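Local coordinates for protein triacylglycerol lipase (Clostridium botulinum, PDB 5AH1) that hydrolyses ester bonds, probably those of triacylglycerols, and also acts as an esterase on synthetic polyesters, at residues Ile80-Gly85 and His177-Ser182; Tyr327-Thr332 and Asn416-Ile421. All coordinates share one frame; numbering follows the deposited sequence. Where two conformers were deposited one is given.

How the contacts relate
Both contacts join neighbouring strands of the one central parallel sheet of an alpha/beta-hydrolase. Contact 1 pairs strand 80-83 with strand 176-181, and contact 2 pairs strand 327-331 with the short strand 415-417. Strand 221-227 lies between the two pairs and touches both, so the contacts do not meet: their centres are 14 Å apart and their nearest atoms about 7 Å. They come in series along the chain, contact 1 closing before contact 2 opens. Contact 1, nearer the centre of the molecule, carries the probable nucleophile elbow, whereas contact 2 extends the sheet toward its edge strand 403-405 and packs against helix 437-448.

Contact 1. Residues Ile80-Gly85 and His177-Ser182; sequences IVLVHG and HLIGHS
H177 meets I80 through its CB, 4.1 Å from I80 CG1, and leaves its imidazole to other partners, as H181 does at the far end of this parallel strand pair of the alpha/beta-hydrolase sheet, just before the probable nucleophile elbow. S223 OG and N76 OD1 take ND1 and NE2 of H177, while the H181 ring lies against that of H426 and bonds to Y99 OH through ND1 and to H426 O through NE2. The H84 imidazole gives its ND1-H to G85 O almost in the ring plane, and NE2 accepts from V122 N. Histidine suits such a buried place because its neutral ring can offer one N-H and one acceptor nitrogen.

The ladder is stitched by alternating bonds: V81 N to H177 O, I179 N to V81 O, V83 N to I179 O and H181 N to V83 O. V83 N to I179 O is short, 2.8 Å, but bent to 144° at the hydrogen. Branched residues fill both faces. With I179 CG1 beside its own backbone N (chi1 -58°), CD1 reaches I80 CG2 at 3.7 Å, and L82 CD2 lies alongside I179 CB. On the face of V81 and V83, L178 CD2 approaches V81 CB at 3.9 Å and V83 CG2; helix 183-197 covers this side through I188 and L191.

Beyond H181 the chain turns sharply into that helix. G180, S182 and G184 fit the GxSxG pattern, and S182 has the strained backbone expected there (phi 60°), which makes it the probable nucleophile. Glycine suits position 85, where the two chains leave the sheet side by side, and position 180, where the bare CA-H points to V83 O, with G180 CA 3.2 Å from that oxygen.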
loop_
_atom_site.group_PDB
_atom_site.type_symbol
_atom_site.label_atom_id
_atom_site.label_comp_id
_atom_site.label_asym_id
_atom_site.label_seq_id
_atom_site.Cartn_x
_atom_site.Cartn_y
_atom_site.Cartn_z
ATOM N N ILE A 80 9.278 -13.549 -0.931
ATOM C CA ILE A 80 8.501 -12.350 -0.630
ATOM C C ILE A 80 8.320 -11.541 -1.911
ATOM O O ILE A 80 9.246 -11.422 -2.712
ATOM C CB ILE A 80 9.244 -11.494 0.445
ATOM C CG1 ILE A 80 9.189 -12.203 1.803
ATOM C CG2 ILE A 80 8.687 -10.085 0.535
ATOM C CD1 ILE A 80 10.202 -11.697 2.812
ATOM N N VAL A 81 7.121 -11.001 -2.105
ATOM C CA VAL A 81 6.859 -10.014 -3.136
ATOM C C VAL A 81 6.357 -8.750 -2.435
ATOM O O VAL A 81 5.343 -8.765 -1.734
ATOM C CB VAL A 81 5.836 -10.525 -4.192
ATOM C CG1 VAL A 81 5.470 -9.431 -5.183
ATOM C CG2 VAL A 81 6.393 -11.741 -4.927
ATOM N N LEU A 82 7.069 -7.652 -2.675
ATOM C CA LEU A 82 6.793 -6.345 -2.078
ATOM C C LEU A 82 5.890 -5.523 -2.993
ATOM O O LEU A 82 6.129 -5.460 -4.198
ATOM C CB LEU A 82 8.118 -5.599 -1.891
ATOM C CG LEU A 82 9.169 -6.271 -1.005
ATOM C CD1 LEU A 82 10.487 -5.532 -1.105
ATOM C CD2 LEU A 82 8.728 -6.321 0.437
ATOM N N VAL A 83 4.876 -4.883 -2.411
ATOM C CA VAL A 83 3.880 -4.134 -3.169
ATOM C C VAL A 83 3.639 -2.751 -2.538
ATOM O O VAL A 83 3.124 -2.627 -1.432
ATOM C CB VAL A 83 2.561 -4.910 -3.265
ATOM C CG1 VAL A 83 1.570 -4.147 -4.166
ATOM C CG2 VAL A 83 2.786 -6.338 -3.779
ATOM N N HIS A 84 4.068 -1.725 -3.269
ATOM C CA HIS A 84 3.967 -0.340 -2.836
ATOM C C HIS A 84 2.527 0.167 -2.783
ATOM O O HIS A 84 1.596 -0.460 -3.308
ATOM C CB HIS A 84 4.758 0.538 -3.816
ATOM C CG HIS A 84 4.201 0.536 -5.203
ATOM N ND1 HIS A 84 3.126 1.313 -5.566
ATOM C CD2 HIS A 84 4.545 -0.163 -6.313
ATOM C CE1 HIS A 84 2.841 1.105 -6.841
ATOM N NE2 HIS A 84 3.685 0.209 -7.318
ATOM N N GLY A 85 2.375 1.315 -2.137
ATOM C CA GLY A 85 1.085 1.974 -2.015
ATOM C C GLY A 85 0.781 3.051 -3.033
ATOM O O GLY A 85 1.169 2.988 -4.198
ATOM N N HIS A 177 4.820 -14.982 -0.182
ATOM C CA HIS A 177 4.403 -14.091 0.888
ATOM C C HIS A 177 4.239 -12.712 0.263
ATOM O O HIS A 177 5.193 -12.197 -0.317
ATOM C CB HIS A 177 5.462 -13.967 1.969
ATOM C CG HIS A 177 5.801 -15.250 2.648
ATOM N ND1 HIS A 177 4.948 -15.864 3.540
ATOM C CD2 HIS A 177 6.903 -16.033 2.569
ATOM C CE1 HIS A 177 5.525 -16.965 3.992
ATOM N NE2 HIS A 177 6.706 -17.094 3.416
ATOM N N LEU A 178 3.058 -12.107 0.382
ATOM C CA LEU A 178 2.855 -10.752 -0.109
ATOM C C LEU A 178 2.985 -9.772 1.037
ATOM O O LEU A 178 2.392 -9.971 2.103
ATOM C CB LEU A 178 1.469 -10.600 -0.736
ATOM C CG LEU A 178 1.338 -11.202 -2.134
ATOM C CD1 LEU A 178 -0.135 -11.343 -2.512
ATOM C CD2 LEU A 178 2.070 -10.357 -3.159
ATOM N N ILE A 179 3.752 -8.712 0.817
ATOM C CA ILE A 179 3.883 -7.626 1.779
ATOM C C ILE A 179 3.521 -6.327 1.087
ATOM O O ILE A 179 4.142 -5.974 0.085
ATOM C CB ILE A 179 5.320 -7.536 2.369
ATOM C CG1 ILE A 179 5.724 -8.853 3.042
ATOM C CG2 ILE A 179 5.422 -6.378 3.345
ATOM C CD1 ILE A 179 7.121 -8.881 3.666
ATOM N N GLY A 180 2.538 -5.628 1.642
ATOM C CA GLY A 180 2.029 -4.421 1.025
ATOM C C GLY A 180 1.991 -3.260 1.986
ATOM O O GLY A 180 1.429 -3.361 3.066
ATOM N N HIS A 181 2.575 -2.137 1.572
ATOM C CA HIS A 181 2.597 -0.923 2.386
ATOM C C HIS A 181 1.504 0.012 1.908
ATOM O O HIS A 181 1.260 0.132 0.704
ATOM C CB HIS A 181 3.960 -0.246 2.290
ATOM C CG HIS A 181 4.040 1.062 3.011
ATOM N ND1 HIS A 181 4.069 2.277 2.353
ATOM C CD2 HIS A 181 4.032 1.351 4.333
ATOM C CE1 HIS A 181 4.143 3.251 3.242
ATOM N NE2 HIS A 181 4.112 2.714 4.452
ATOM N N SER A 182 0.871 0.726 2.830
ATOM C CA SER A 182 -0.099 1.738 2.426
ATOM C C SER A 182 -1.186 1.007 1.638
ATOM O O SER A 182 -1.602 -0.090 2.004
ATOM C CB SER A 182 0.615 2.860 1.623
ATOM O OG SER A 182 -0.272 3.617 0.810
#

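Contact 2. Residues Tyr327-Thr332 and Asn416-Ile421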
loop_
_atom_site.group_PDB
_atom_site.type_symbol
_atom_site.label_atom_id
_atom_site.label_comp_id
_atom_site.label_asym_id
_atom_site.label_seq_id
_atom_site.Cartn_x
_atom_site.Cartn_y
_atom_site.Cartn_z
ATOM N N TYR A 327 -2.357 -16.805 5.997
ATOM C CA TYR A 327 -2.033 -16.044 7.202
ATOM C C TYR A 327 -2.098 -14.552 6.905
ATOM O O TYR A 327 -1.545 -14.111 5.913
ATOM C CB TYR A 327 -0.619 -16.394 7.693
ATOM C CG TYR A 327 -0.441 -17.801 8.191
ATOM C CD1 TYR A 327 -0.747 -18.135 9.491
ATOM C CD2 TYR A 327 0.060 -18.792 7.354
ATOM C CE1 TYR A 327 -0.552 -19.432 9.952
ATOM C CE2 TYR A 327 0.235 -20.075 7.790
ATOM C CZ TYR A 327 -0.074 -20.390 9.081
ATOM O OH TYR A 327 0.115 -21.680 9.517
ATOM N N TYR A 328 -2.717 -13.784 7.789
ATOM C CA TYR A 328 -2.800 -12.333 7.631
ATOM C C TYR A 328 -2.146 -11.654 8.822
ATOM O O TYR A 328 -2.415 -11.988 9.975
ATOM C CB TYR A 328 -4.261 -11.859 7.476
ATOM C CG TYR A 328 -4.904 -12.322 6.192
ATOM C CD1 TYR A 328 -5.481 -13.569 6.085
ATOM C CD2 TYR A 328 -4.979 -11.481 5.089
ATOM C CE1 TYR A 328 -6.046 -14.010 4.901
ATOM C CE2 TYR A 328 -5.545 -11.908 3.914
ATOM C CZ TYR A 328 -6.110 -13.154 3.826
ATOM O OH TYR A 328 -6.676 -13.636 2.672
ATOM N N PHE A 329 -1.261 -10.715 8.518
ATOM C CA PHE A 329 -0.578 -9.901 9.517
ATOM C C PHE A 329 -0.823 -8.455 9.218
ATOM O O PHE A 329 -0.730 -8.050 8.077
ATOM C CB PHE A 329 0.933 -10.182 9.489
ATOM C CG PHE A 329 1.265 -11.606 9.795
ATOM C CD1 PHE A 329 1.385 -12.042 11.115
ATOM C CD2 PHE A 329 1.412 -12.526 8.772
ATOM C CE1 PHE A 329 1.665 -13.356 11.404
ATOM C CE2 PHE A 329 1.680 -13.839 9.055
ATOM C CZ PHE A 329 1.799 -14.263 10.367
ATOM N N SER A 330 -1.042 -7.672 10.256
ATOM C CA SER A 330 -1.166 -6.226 10.097
ATOM C C SER A 330 -0.240 -5.492 11.046
ATOM O O SER A 330 -0.109 -5.850 12.226
ATOM C CB SER A 330 -2.596 -5.771 10.346
ATOM O OG SER A 330 -3.000 -6.194 11.633
ATOM N N TRP A 331 0.402 -4.462 10.502
ATOM C CA TRP A 331 1.293 -3.566 11.217
ATOM C C TRP A 331 0.754 -2.146 11.132
ATOM O O TRP A 331 0.402 -1.667 10.043
ATOM C CB TRP A 331 2.685 -3.639 10.603
ATOM C CG TRP A 331 3.294 -4.996 10.716
ATOM C CD1 TRP A 331 3.186 -6.019 9.829
ATOM C CD2 TRP A 331 4.082 -5.487 11.809
ATOM N NE1 TRP A 331 3.868 -7.118 10.296
ATOM C CE2 TRP A 331 4.435 -6.817 11.507
ATOM C CE3 TRP A 331 4.522 -4.927 13.015
ATOM C CZ2 TRP A 331 5.220 -7.596 12.362
ATOM C CZ3 TRP A 331 5.288 -5.692 13.858
ATOM C CH2 TRP A 331 5.644 -7.013 13.528
ATOM N N THR A 332 0.685 -1.502 12.297
ATOM C CA THR A 332 0.148 -0.158 12.474
ATOM C C THR A 332 1.288 0.791 12.844
ATOM O O THR A 332 2.058 0.503 13.774
ATOM C CB THR A 332 -0.901 -0.145 13.615
ATOM O OG1 THR A 332 -2.002 -0.996 13.262
ATOM C CG2 THR A 332 -1.408 1.271 13.878
ATOM N N ASN A 416 -3.640 -11.256 12.390
ATOM C CA ASN A 416 -2.736 -11.261 13.533
ATOM C C ASN A 416 -2.240 -9.813 13.587
ATOM O O ASN A 416 -1.367 -9.412 12.813
ATOM C CB ASN A 416 -1.579 -12.234 13.326
ATOM C CG ASN A 416 -2.034 -13.673 13.220
ATOM O OD1 ASN A 416 -1.939 -14.432 14.184
ATOM N ND2 ASN A 416 -2.479 -14.082 12.051
ATOM N N ALA A 417 -2.855 -9.018 14.463
ATOM C CA ALA A 417 -2.548 -7.594 14.587
ATOM C C ALA A 417 -1.311 -7.432 15.469
ATOM O O ALA A 417 -1.338 -7.701 16.668
ATOM C CB ALA A 417 -3.748 -6.822 15.138
ATOM N N MET A 418 -0.209 -7.031 14.840
ATOM C CA MET A 418 1.102 -7.102 15.471
ATOM C C MET A 418 1.370 -5.860 16.335
ATOM O O MET A 418 0.648 -4.864 16.250
ATOM C CB MET A 418 2.172 -7.322 14.386
ATOM C CG MET A 418 1.888 -8.549 13.530
ATOM S SD MET A 418 1.858 -10.097 14.479
ATOM C CE MET A 418 3.591 -10.288 14.898
ATOM N N PRO A 419 2.405 -5.919 17.188
ATOM C CA PRO A 419 2.654 -4.815 18.119
ATOM C C PRO A 419 2.842 -3.471 17.403
ATOM O O PRO A 419 3.595 -3.388 16.439
ATOM C CB PRO A 419 3.922 -5.273 18.868
ATOM C CG PRO A 419 3.826 -6.746 18.856
ATOM C CD PRO A 419 3.272 -7.073 17.491
ATOM N N ARG A 420 2.162 -2.436 17.878
ATOM C CA ARG A 420 2.140 -1.155 17.182
ATOM C C ARG A 420 3.540 -0.579 17.012
ATOM O O ARG A 420 4.347 -0.614 17.938
ATOM C CB ARG A 420 1.253 -0.152 17.930
ATOM C CG ARG A 420 1.105 1.178 17.196
ATOM C CD ARG A 420 -0.029 2.052 17.727
ATOM N NE ARG A 420 -1.327 1.454 17.476
ATOM C CZ ARG A 420 -2.478 2.106 17.538
ATOM N NH1 ARG A 420 -2.492 3.398 17.813
ATOM N NH2 ARG A 420 -3.610 1.474 17.299
ATOM N N ILE A 421 3.797 -0.016 15.831
ATOM C CA ILE A 421 5.082 0.596 15.535
ATOM C C ILE A 421 4.944 2.077 15.838
ATOM O O ILE A 421 4.586 2.884 14.970
ATOM C CB ILE A 421 5.527 0.337 14.073
ATOM C CG1 ILE A 421 5.413 -1.153 13.706
ATOM C CG2 ILE A 421 6.946 0.842 13.874
ATOM C CD1 ILE A 421 5.764 -1.445 12.229
HETATM O O HOH W 1 1.713 -3.073 14.410
#
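Y328 O is gripped twice by N416: the backbone N (2.8 Å) and side-chain ND2 (2.9 Å) arrive from opposite faces of the carbonyl plane, ND2 nearly straight at 169°. Asparagine suits this place because its amide can fold back to the strand, CG lying beside the backbone N (chi1 -64°), while its CB packs against F329 CD1. The parallel ladder continues with S330 N to N416 O, the donor standing above that carbonyl plane, and M418 N to S330 O; on the opposite sheet face, S330 OG touches A417 CA.

M418 spans two rings. Its CB sits 3.4 Å from the centroid of the W331 six-membered ring, squarely over the face, a CH-pi contact. The bend at chi2 (-61°) brings SD to the edge of the F329 ring, 3.9 Å from CD1, a Met-aromatic contact, and a further bend at chi3 turns CE back to W331, 4.0 Å from CZ2. I421 CD1 adds to the same cluster, approaching W331 CE3.

Past the ladder the two chains separate, and water 1 bridges the gap, accepting from T332 N and donating to M418 O. They come together again where I421 N gives T332 O a 2.7 Å bond; nearby, T332 CG2 lies over one face of the R420 guanidinium, whose NH1 bonds to Q334 OE1.

Further out, toward the 403-405 edge of the hydrolase sheet, S330 OG bonds to D393 O. Helix 437-448 positions W331: Y443 OH takes NE1, and the rings of Y443 and W439 stand edge-to-face to the indole. The polarisable sulfur and flexible chain of methionine suit a place against a ring face and a ring edge, while the water completes the backbone pairing between T332 N and M418 O.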